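Local coordinates for protein yojF (Bacillus subtilis, PDB 1NJH), which is of unknown function but belongs to the DUF1806 family and forms a two-subunit assembly of mainly antiparallel beta-sheet chains, at residues A14-Y19 and L95-H100; D21-I26 and K54-Q59; Y25-T30 and V47-N52. All coordinates share one frame; numbering follows the deposited sequence.

Contact 1: residues A14-Y19 and L95-H100; sequences ASLERY and LLMAGH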
loop_
_atom_site.group_PDB
_atom_site.type_symbol
_atom_site.label_atom_id
_atom_site.label_comp_id
_atom_site.label_asym_id
_atom_site.label_seq_id
_atom_site.Cartn_x
_atom_site.Cartn_y
_atom_site.Cartn_z
ATOM N N ALA A 14 -13.453 14.278 10.418
ATOM C CA ALA A 14 -12.865 15.212 11.370
ATOM C C ALA A 14 -11.497 14.715 11.828
ATOM O O ALA A 14 -10.573 15.499 12.028
ATOM C CB ALA A 14 -13.790 15.386 12.572
ATOM N N SER A 15 -11.369 13.405 11.996
ATOM C CA SER A 15 -10.106 12.819 12.434
ATOM C C SER A 15 -9.029 12.925 11.347
ATOM O O SER A 15 -7.858 13.191 11.635
ATOM C CB SER A 15 -10.321 11.349 12.814
ATOM O OG SER A 15 -9.125 10.772 13.313
ATOM N N LEU A 16 -9.425 12.721 10.094
ATOM C CA LEU A 16 -8.473 12.812 8.993
ATOM C C LEU A 16 -7.912 14.225 8.882
ATOM O O LEU A 16 -6.709 14.411 8.728
ATOM C CB LEU A 16 -9.126 12.410 7.664
ATOM C CG LEU A 16 -9.554 10.948 7.466
ATOM C CD1 LEU A 16 -10.425 10.836 6.204
ATOM C CD2 LEU A 16 -8.335 10.034 7.320
ATOM N N GLU A 17 -8.780 15.229 8.966
ATOM C CA GLU A 17 -8.332 16.613 8.855
ATOM C C GLU A 17 -7.389 16.969 10.000
ATOM O O GLU A 17 -6.549 17.859 9.878
ATOM C CB GLU A 17 -9.556 17.537 8.830
ATOM C CG GLU A 17 -10.544 17.084 7.776
ATOM C CD GLU A 17 -11.810 17.906 7.707
ATOM O OE1 GLU A 17 -12.262 18.410 8.758
ATOM O OE2 GLU A 17 -12.370 18.016 6.595
ATOM N N ARG A 18 -7.526 16.248 11.103
ATOM C CA ARG A 18 -6.696 16.457 12.279
ATOM C C ARG A 18 -5.219 16.204 11.968
ATOM O O ARG A 18 -4.347 16.958 12.399
ATOM C CB ARG A 18 -7.154 15.511 13.390
ATOM C CG ARG A 18 -6.436 15.662 14.718
ATOM C CD ARG A 18 -6.728 14.458 15.603
ATOM N NE ARG A 18 -8.156 14.143 15.636
ATOM C CZ ARG A 18 -8.665 13.017 16.126
ATOM N NH1 ARG A 18 -7.864 12.088 16.628
ATOM N NH2 ARG A 18 -9.976 12.817 16.106
ATOM N N TYR A 19 -4.951 15.148 11.203
ATOM C CA TYR A 19 -3.581 14.765 10.855
ATOM C C TYR A 19 -3.054 15.396 9.572
ATOM O O TYR A 19 -1.926 15.119 9.172
ATOM C CB TYR A 19 -3.464 13.242 10.696
ATOM C CG TYR A 19 -3.881 12.437 11.896
ATOM C CD1 TYR A 19 -3.031 12.271 12.987
ATOM C CD2 TYR A 19 -5.140 11.842 11.944
ATOM C CE1 TYR A 19 -3.432 11.523 14.101
ATOM C CE2 TYR A 19 -5.548 11.103 13.044
ATOM C CZ TYR A 19 -4.693 10.948 14.119
ATOM O OH TYR A 19 -5.127 10.236 15.213
ATOM N N LEU A 95 -5.636 6.973 14.418
ATOM C CA LEU A 95 -6.852 6.652 13.696
ATOM C C LEU A 95 -6.655 5.295 13.026
ATOM O O LEU A 95 -5.801 5.126 12.145
ATOM C CB LEU A 95 -7.171 7.732 12.641
ATOM C CG LEU A 95 -8.320 7.459 11.656
ATOM C CD1 LEU A 95 -9.649 7.361 12.411
ATOM C CD2 LEU A 95 -8.399 8.596 10.626
ATOM N N LEU A 96 -7.448 4.333 13.477
ATOM C CA LEU A 96 -7.412 2.967 12.968
ATOM C C LEU A 96 -8.671 2.653 12.180
ATOM O O LEU A 96 -9.783 2.765 12.699
ATOM C CB LEU A 96 -7.307 1.974 14.130
ATOM C CG LEU A 96 -6.279 2.317 15.203
ATOM C CD1 LEU A 96 -6.275 1.221 16.238
ATOM C CD2 LEU A 96 -4.910 2.499 14.586
HETATM N N MSE A 97 -8.516 2.256 10.922
HETATM C CA MSE A 97 -9.684 1.927 10.122
HETATM C C MSE A 97 -9.500 0.563 9.474
HETATM O O MSE A 97 -8.376 0.135 9.192
HETATM C CB MSE A 97 -9.898 2.995 9.047
HETATM C CG MSE A 97 -10.188 4.352 9.624
HETATM SE SE MSE A 97 -10.060 5.704 8.259
HETATM C CE MSE A 97 -8.117 5.787 8.129
ATOM N N ALA A 98 -10.607 -0.129 9.234
ATOM C CA ALA A 98 -10.516 -1.450 8.631
ATOM C C ALA A 98 -11.816 -1.902 8.004
ATOM O O ALA A 98 -12.882 -1.329 8.253
ATOM C CB ALA A 98 -10.072 -2.466 9.688
ATOM N N GLY A 99 -11.716 -2.938 7.183
ATOM C CA GLY A 99 -12.878 -3.501 6.535
ATOM C C GLY A 99 -12.625 -4.973 6.296
ATOM O O GLY A 99 -11.483 -5.388 6.145
ATOM N N HIS A 100 -13.675 -5.783 6.312
ATOM C CA HIS A 100 -13.514 -7.207 6.053
ATOM C C HIS A 100 -14.739 -7.735 5.327
ATOM O O HIS A 100 -15.861 -7.562 5.790
ATOM C CB HIS A 100 -13.320 -8.001 7.346
ATOM C CG HIS A 100 -13.177 -9.476 7.121
ATOM N ND1 HIS A 100 -13.984 -10.408 7.738
ATOM C CD2 HIS A 100 -12.341 -10.176 6.318
ATOM C CE1 HIS A 100 -13.652 -11.618 7.325
ATOM N NE2 HIS A 100 -12.658 -11.505 6.462
#
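Leu95, at the start of strand 95-101, pushes its branched end into the inner side of helix 9-18. This is helix-on-sheet packing: the single helix of the chain rests on a curled antiparallel sheet, and helix segment 14-18 and strand segment 95-100 run 129° apart with their axes 10.1 Å from each other. Because CG of Leu95 stands anti to the backbone N (chi1 172°), both methyls reach the helix. Leu95 CD2 spans two helix residues, touching Ser15 OG at 3.5 Å and Leu16 CD2 at 3.6 Å, while Leu95 CD1 leans on the same serine oxygen. The leucine chains meet at a slant, and the CD2 branch of Leu16 goes on to a looser touch with CE of selenomethionine Met97, 4.3 Å away. The Tyr19 ring meets the base of the Leu95 side chain, Tyr19 CE2 lying 3.8 Å from Leu95 CB.

Further out, Ile112 on strand 106-113 packs against both Leu16 and Tyr19 and shares backbone bonding with Leu95. Val70 and Leu72 of strand 68-74 also receive Leu16, so the helix covers several strands at once. The touching residues are all buried, and the phenol of Tyr19 has a polar anchor there: its OH is hydrogen-bonded to the carbonyl O of Asn93 and lies 3.4 Å from Leu95 N.

Contact 2: residues D21-I26 and K54-Q59; sequences DRPVYI and KVTYHQ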
loop_
_atom_site.group_PDB
_atom_site.type_symbol
_atom_site.label_atom_id
_atom_site.label_comp_id
_atom_site.label_asym_id
_atom_site.label_seq_id
_atom_site.Cartn_x
_atom_site.Cartn_y
_atom_site.Cartn_z
ATOM N N ASP A 21 -1.455 18.101 6.966
ATOM C CA ASP A 21 -0.408 19.118 6.962
ATOM C C ASP A 21 0.806 18.959 7.857
ATOM O O ASP A 21 1.609 19.885 8.000
ATOM C CB ASP A 21 -1.047 20.497 7.160
ATOM C CG ASP A 21 -2.068 20.804 6.081
ATOM O OD1 ASP A 21 -1.742 20.582 4.900
ATOM O OD2 ASP A 21 -3.189 21.252 6.409
ATOM N N ARG A 22 0.946 17.790 8.459
ATOM C CA ARG A 22 2.115 17.516 9.278
ATOM C C ARG A 22 2.498 16.069 9.011
ATOM O O ARG A 22 1.649 15.252 8.644
ATOM C CB ARG A 22 1.827 17.737 10.764
ATOM C CG ARG A 22 0.854 16.770 11.408
ATOM C CD ARG A 22 1.057 16.800 12.918
ATOM N NE ARG A 22 0.030 16.066 13.643
ATOM C CZ ARG A 22 -1.255 16.403 13.644
ATOM N NH1 ARG A 22 -1.657 17.462 12.954
ATOM N NH2 ARG A 22 -2.133 15.683 14.331
ATOM N N PRO A 23 3.784 15.735 9.174
ATOM C CA PRO A 23 4.269 14.371 8.939
ATOM C C PRO A 23 3.586 13.338 9.819
ATOM O O PRO A 23 3.494 13.516 11.031
ATOM C CB PRO A 23 5.762 14.481 9.251
ATOM C CG PRO A 23 6.077 15.915 8.916
ATOM C CD PRO A 23 4.899 16.635 9.513
ATOM N N VAL A 24 3.092 12.266 9.207
ATOM C CA VAL A 24 2.459 11.195 9.960
ATOM C C VAL A 24 2.940 9.866 9.411
ATOM O O VAL A 24 3.560 9.812 8.352
ATOM C CB VAL A 24 0.909 11.259 9.894
ATOM C CG1 VAL A 24 0.431 12.519 10.603
ATOM C CG2 VAL A 24 0.424 11.216 8.442
ATOM N N TYR A 25 2.701 8.804 10.167
ATOM C CA TYR A 25 3.097 7.478 9.731
ATOM C C TYR A 25 1.849 6.734 9.299
ATOM O O TYR A 25 0.798 6.850 9.927
ATOM C CB TYR A 25 3.772 6.722 10.874
ATOM C CG TYR A 25 5.131 7.280 11.213
ATOM C CD1 TYR A 25 5.263 8.341 12.107
ATOM C CD2 TYR A 25 6.279 6.769 10.615
ATOM C CE1 TYR A 25 6.510 8.876 12.401
ATOM C CE2 TYR A 25 7.532 7.302 10.898
ATOM C CZ TYR A 25 7.636 8.354 11.794
ATOM O OH TYR A 25 8.872 8.876 12.096
ATOM N N ILE A 26 1.974 5.946 8.242
ATOM C CA ILE A 26 0.847 5.198 7.740
ATOM C C ILE A 26 1.087 3.683 7.660
ATOM O O ILE A 26 2.202 3.220 7.359
ATOM C CB ILE A 26 0.458 5.740 6.320
ATOM C CG1 ILE A 26 -0.105 7.164 6.471
ATOM C CG2 ILE A 26 -0.530 4.795 5.623
ATOM C CD1 ILE A 26 -0.726 7.731 5.251
ATOM N N LYS A 54 6.251 7.391 5.809
ATOM C CA LYS A 54 6.118 8.711 6.390
ATOM C C LYS A 54 5.644 9.629 5.278
ATOM O O LYS A 54 6.264 9.706 4.215
ATOM C CB LYS A 54 7.462 9.195 6.948
ATOM C CG LYS A 54 7.337 10.324 7.962
ATOM C CD LYS A 54 8.704 10.741 8.494
ATOM C CE LYS A 54 8.580 11.794 9.579
ATOM N NZ LYS A 54 7.804 11.290 10.741
ATOM N N VAL A 55 4.522 10.294 5.515
ATOM C CA VAL A 55 3.953 11.195 4.521
ATOM C C VAL A 55 3.297 12.398 5.186
ATOM O O VAL A 55 3.015 12.400 6.389
ATOM C CB VAL A 55 2.841 10.497 3.677
ATOM C CG1 VAL A 55 3.342 9.171 3.120
ATOM C CG2 VAL A 55 1.603 10.279 4.532
ATOM N N THR A 56 3.039 13.412 4.372
ATOM C CA THR A 56 2.354 14.612 4.809
ATOM C C THR A 56 1.254 14.797 3.770
ATOM O O THR A 56 1.556 14.958 2.594
ATOM C CB THR A 56 3.279 15.841 4.774
ATOM O OG1 THR A 56 4.317 15.681 5.747
ATOM C CG2 THR A 56 2.486 17.100 5.085
ATOM N N TYR A 57 -0.007 14.711 4.176
ATOM C CA TYR A 57 -1.087 14.912 3.206
ATOM C C TYR A 57 -1.777 16.241 3.469
ATOM O O TYR A 57 -1.920 16.657 4.625
ATOM C CB TYR A 57 -2.089 13.738 3.245
ATOM C CG TYR A 57 -2.791 13.490 4.560
ATOM C CD1 TYR A 57 -3.935 14.207 4.913
ATOM C CD2 TYR A 57 -2.374 12.456 5.408
ATOM C CE1 TYR A 57 -4.657 13.893 6.069
ATOM C CE2 TYR A 57 -3.090 12.133 6.567
ATOM C CZ TYR A 57 -4.225 12.852 6.884
ATOM O OH TYR A 57 -4.957 12.531 7.995
ATOM N N HIS A 58 -2.208 16.912 2.397
ATOM C CA HIS A 58 -2.861 18.218 2.545
ATOM C C HIS A 58 -4.372 18.236 2.328
ATOM O O HIS A 58 -5.051 19.193 2.714
ATOM C CB HIS A 58 -2.172 19.259 1.650
ATOM C CG HIS A 58 -1.772 18.744 0.301
ATOM N ND1 HIS A 58 -2.582 18.847 -0.811
ATOM C CD2 HIS A 58 -0.639 18.130 -0.119
ATOM C CE1 HIS A 58 -1.965 18.322 -1.854
ATOM N NE2 HIS A 58 -0.784 17.878 -1.461
ATOM N N GLN A 59 -4.895 17.195 1.699
ATOM C CA GLN A 59 -6.333 17.053 1.487
ATOM C C GLN A 59 -6.659 15.606 1.833
ATOM O O GLN A 59 -5.851 14.703 1.593
ATOM C CB GLN A 59 -6.725 17.365 0.042
ATOM C CG GLN A 59 -6.793 18.859 -0.249
ATOM C CD GLN A 59 -7.883 19.567 0.547
ATOM O OE1 GLN A 59 -7.745 20.742 0.903
ATOM N NE2 GLN A 59 -8.979 18.861 0.815
HETATM O O HOH W 1 -0.309 14.526 7.021
#
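The ring of Tyr25 carries Lys54 over one face: Lys54 CG sits 4.2 Å above the ring plane, toward the rim, and the rest of the chain stays on that side, beyond the rim. Extended as far as CE, the lysine then bends (chi4 61°), which brings NZ within 3.0 Å of Tyr25 OH. The Tyr57 ring has a water over one face near its rim, while Val24 crosses the Tyr57 side chain at about a right angle, its CG2 near Tyr57 CE2. These groups flank an antiparallel beta pairing of strands 24-32 and 45-63.

Val24 and Val55 form a hydrogen-bonded pair, with Val24 N to Val55 O at 2.8 Å and Val55 N to Val24 O at 3.0 Å. Both valines lie on the same face of the sheet, where Val55 CG2 meets Ile26 CD1 at 3.5 Å, the two chains again crossing steeply. On the face of Tyr25 and Lys54, Tyr25 OH also makes a weak hydrogen bond to Glu76 of the second subunit. With an alanine in place of Tyr25 the ring is gone, and the lysine amine would probably be freer to swing, while Glu76 of the second subunit would lose its weak partner.

Beyond Pro23, which lies alongside Thr56, Asp21 N bonds to Tyr57 O at 2.8 Å. In the gap between these direct bonds a water joins the chains: it donates to Arg22 O at 2.6 Å and accepts from Tyr57 N at 2.9 Å.

Contact 3: residues Y25-T30 and V47-N52; sequences YIHLET and VAYIRN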
loop_
_atom_site.group_PDB
_atom_site.type_symbol
_atom_site.label_atom_id
_atom_site.label_comp_id
_atom_site.label_asym_id
_atom_site.label_seq_id
_atom_site.Cartn_x
_atom_site.Cartn_y
_atom_site.Cartn_z
ATOM N N TYR A 25 2.701 8.804 10.167
ATOM C CA TYR A 25 3.097 7.478 9.731
ATOM C C TYR A 25 1.849 6.734 9.299
ATOM O O TYR A 25 0.798 6.850 9.927
ATOM C CB TYR A 25 3.772 6.722 10.874
ATOM C CG TYR A 25 5.131 7.280 11.213
ATOM C CD1 TYR A 25 5.263 8.341 12.107
ATOM C CD2 TYR A 25 6.279 6.769 10.615
ATOM C CE1 TYR A 25 6.510 8.876 12.401
ATOM C CE2 TYR A 25 7.532 7.302 10.898
ATOM C CZ TYR A 25 7.636 8.354 11.794
ATOM O OH TYR A 25 8.872 8.876 12.096
ATOM N N ILE A 26 1.974 5.946 8.242
ATOM C CA ILE A 26 0.847 5.198 7.740
ATOM C C ILE A 26 1.087 3.683 7.660
ATOM O O ILE A 26 2.202 3.220 7.359
ATOM C CB ILE A 26 0.458 5.740 6.320
ATOM C CG1 ILE A 26 -0.105 7.164 6.471
ATOM C CG2 ILE A 26 -0.530 4.795 5.623
ATOM C CD1 ILE A 26 -0.726 7.731 5.251
ATOM N N HIS A 27 0.046 2.930 7.992
ATOM C CA HIS A 27 0.069 1.490 7.843
ATOM C C HIS A 27 -1.087 1.220 6.870
ATOM O O HIS A 27 -2.219 1.646 7.126
ATOM C CB HIS A 27 -0.204 0.750 9.153
ATOM C CG HIS A 27 -0.118 -0.736 9.003
ATOM N ND1 HIS A 27 -1.206 -1.522 8.687
ATOM C CD2 HIS A 27 0.951 -1.564 9.021
ATOM C CE1 HIS A 27 -0.806 -2.773 8.518
ATOM N NE2 HIS A 27 0.497 -2.823 8.714
ATOM N N LEU A 28 -0.810 0.541 5.757
ATOM C CA LEU A 28 -1.832 0.214 4.762
ATOM C C LEU A 28 -1.568 -1.218 4.374
ATOM O O LEU A 28 -0.490 -1.542 3.877
ATOM C CB LEU A 28 -1.712 1.116 3.537
ATOM C CG LEU A 28 -2.704 0.808 2.407
ATOM C CD1 LEU A 28 -4.138 1.000 2.888
ATOM C CD2 LEU A 28 -2.395 1.702 1.214
ATOM N N GLU A 29 -2.556 -2.071 4.592
ATOM C CA GLU A 29 -2.385 -3.493 4.338
ATOM C C GLU A 29 -3.658 -4.149 3.804
ATOM O O GLU A 29 -4.773 -3.769 4.180
ATOM C CB GLU A 29 -1.952 -4.150 5.666
ATOM C CG GLU A 29 -1.977 -5.684 5.704
ATOM C CD GLU A 29 -1.502 -6.257 7.047
ATOM O OE1 GLU A 29 -1.584 -5.556 8.081
ATOM O OE2 GLU A 29 -1.053 -7.430 7.076
ATOM N N THR A 30 -3.476 -5.124 2.920
ATOM C CA THR A 30 -4.590 -5.886 2.353
ATOM C C THR A 30 -4.241 -7.360 2.518
ATOM O O THR A 30 -3.114 -7.774 2.262
ATOM C CB THR A 30 -4.836 -5.579 0.837
ATOM O OG1 THR A 30 -3.634 -5.761 0.083
ATOM C CG2 THR A 30 -5.307 -4.161 0.663
ATOM N N VAL A 47 -1.233 -9.636 1.308
ATOM C CA VAL A 47 -1.091 -9.421 -0.130
ATOM C C VAL A 47 -0.184 -8.212 -0.390
ATOM O O VAL A 47 0.848 -8.331 -1.050
ATOM C CB VAL A 47 -2.482 -9.183 -0.794
ATOM C CG1 VAL A 47 -2.326 -8.776 -2.264
ATOM C CG2 VAL A 47 -3.319 -10.454 -0.689
ATOM N N ALA A 48 -0.580 -7.054 0.123
ATOM C CA ALA A 48 0.198 -5.827 -0.045
ATOM C C ALA A 48 0.328 -5.209 1.326
ATOM O O ALA A 48 -0.621 -5.213 2.113
ATOM C CB ALA A 48 -0.501 -4.855 -0.990
ATOM N N TYR A 49 1.479 -4.610 1.587
ATOM C CA TYR A 49 1.723 -4.087 2.903
ATOM C C TYR A 49 2.712 -2.928 2.890
ATOM O O TYR A 49 3.795 -3.040 2.313
ATOM C CB TYR A 49 2.279 -5.286 3.694
ATOM C CG TYR A 49 2.673 -5.112 5.133
ATOM C CD1 TYR A 49 1.857 -5.610 6.150
ATOM C CD2 TYR A 49 3.914 -4.573 5.483
ATOM C CE1 TYR A 49 2.264 -5.589 7.489
ATOM C CE2 TYR A 49 4.338 -4.550 6.821
ATOM C CZ TYR A 49 3.505 -5.062 7.815
ATOM O OH TYR A 49 3.902 -5.067 9.134
ATOM N N ILE A 50 2.324 -1.794 3.464
ATOM C CA ILE A 50 3.285 -0.709 3.629
ATOM C C ILE A 50 3.117 -0.309 5.097
ATOM O O ILE A 50 2.019 0.002 5.552
ATOM C CB ILE A 50 3.112 0.483 2.643
ATOM C CG1 ILE A 50 4.313 1.431 2.821
ATOM C CG2 ILE A 50 1.791 1.191 2.859
ATOM C CD1 ILE A 50 4.535 2.440 1.708
ATOM N N ARG A 51 4.227 -0.346 5.823
ATOM C CA ARG A 51 4.221 -0.016 7.231
ATOM C C ARG A 51 5.168 1.133 7.518
ATOM O O ARG A 51 6.303 1.163 7.043
ATOM C CB ARG A 51 4.627 -1.242 8.049
ATOM C CG ARG A 51 4.521 -1.042 9.549
ATOM C CD ARG A 51 4.716 -2.371 10.261
ATOM N NE ARG A 51 4.431 -2.301 11.693
ATOM C CZ ARG A 51 3.223 -2.138 12.222
ATOM N NH1 ARG A 51 2.156 -2.019 11.447
ATOM N NH2 ARG A 51 3.081 -2.111 13.538
ATOM N N ASN A 52 4.679 2.095 8.287
ATOM C CA ASN A 52 5.475 3.251 8.651
ATOM C C ASN A 52 6.022 4.056 7.497
ATOM O O ASN A 52 7.185 4.463 7.507
ATOM C CB ASN A 52 6.602 2.867 9.618
ATOM C CG ASN A 52 6.063 2.512 10.980
ATOM O OD1 ASN A 52 5.071 3.089 11.430
ATOM N ND2 ASN A 52 6.704 1.557 11.648
#
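His27 turns the edge of its imidazole onto the ring face of Tyr49, a T-shaped pair with planes at 89° and centroids 5.1 Å apart; His27 NE2 and Tyr49 CE1 come within 3.5 Å. Glu29 meets the same tyrosine from another direction. Its extended chain sets the carboxylate against the ring edge, with OE2 in the ring plane and Glu29 CD 3.5 Å from Tyr49 CD1, the two planes nearly perpendicular (85°). Arg51 also passes the His27 edge, but it was modelled in two conformers and its very close approach there is doubtful; its NH2 bonds to the O of Thr118.

Beneath this face runs the antiparallel pairing of strands 24-32 and 45-63. Leu28 and Ile50 bond to each other through both backbone N-H groups, at 2.9 Å from Leu28 N to Ile50 O, and on the opposite face Leu28 CB packs on Ile50 CG2 at 3.6 Å. At the far end Val47 and Ala48 both face Thr30 in a classic beta bulge. Thr30 O takes Val47 N at 2.8 Å and, weakly, Ala48 N; Thr30 OG1, set between its backbone N and carbonyl carbon (chi1 54°), also reaches Ala48 N in a second weak bond.

Tyr49, Ile50 and Arg51 pair in turn with an antiparallel strand of the second subunit, continuing the sheet across the interface. The face of His27, Glu29, Tyr49 and Arg51 is polar and aromatic, that of Leu28, Ile50 and Ala48 largely aliphatic but for Thr30; the carboxylate of Glu29 is likely to be mildly favoured beside the slightly positive C-H rim of Tyr49.

From the N terminus, helix 9-18 comes first, and contact 1 closes the longest loop, joining the end of that helix to strand 95-101. Within it the chain enters strand 24-32, whose start forms contact 2 with the later part of strand 45-63. Contact 3 closes a shorter loop inside that one, using the next residues of strand 24-32 and the earlier part of strand 45-63; residues 34-43 of this loop are not modelled. The three loops therefore nest without crossing. Contacts 2 and 3 share Tyr25 and Ile26 and both reach the second subunit, whereas contact 1 meets contact 2 inside the subunit, where Tyr57 OH probably bonds to Leu16 O.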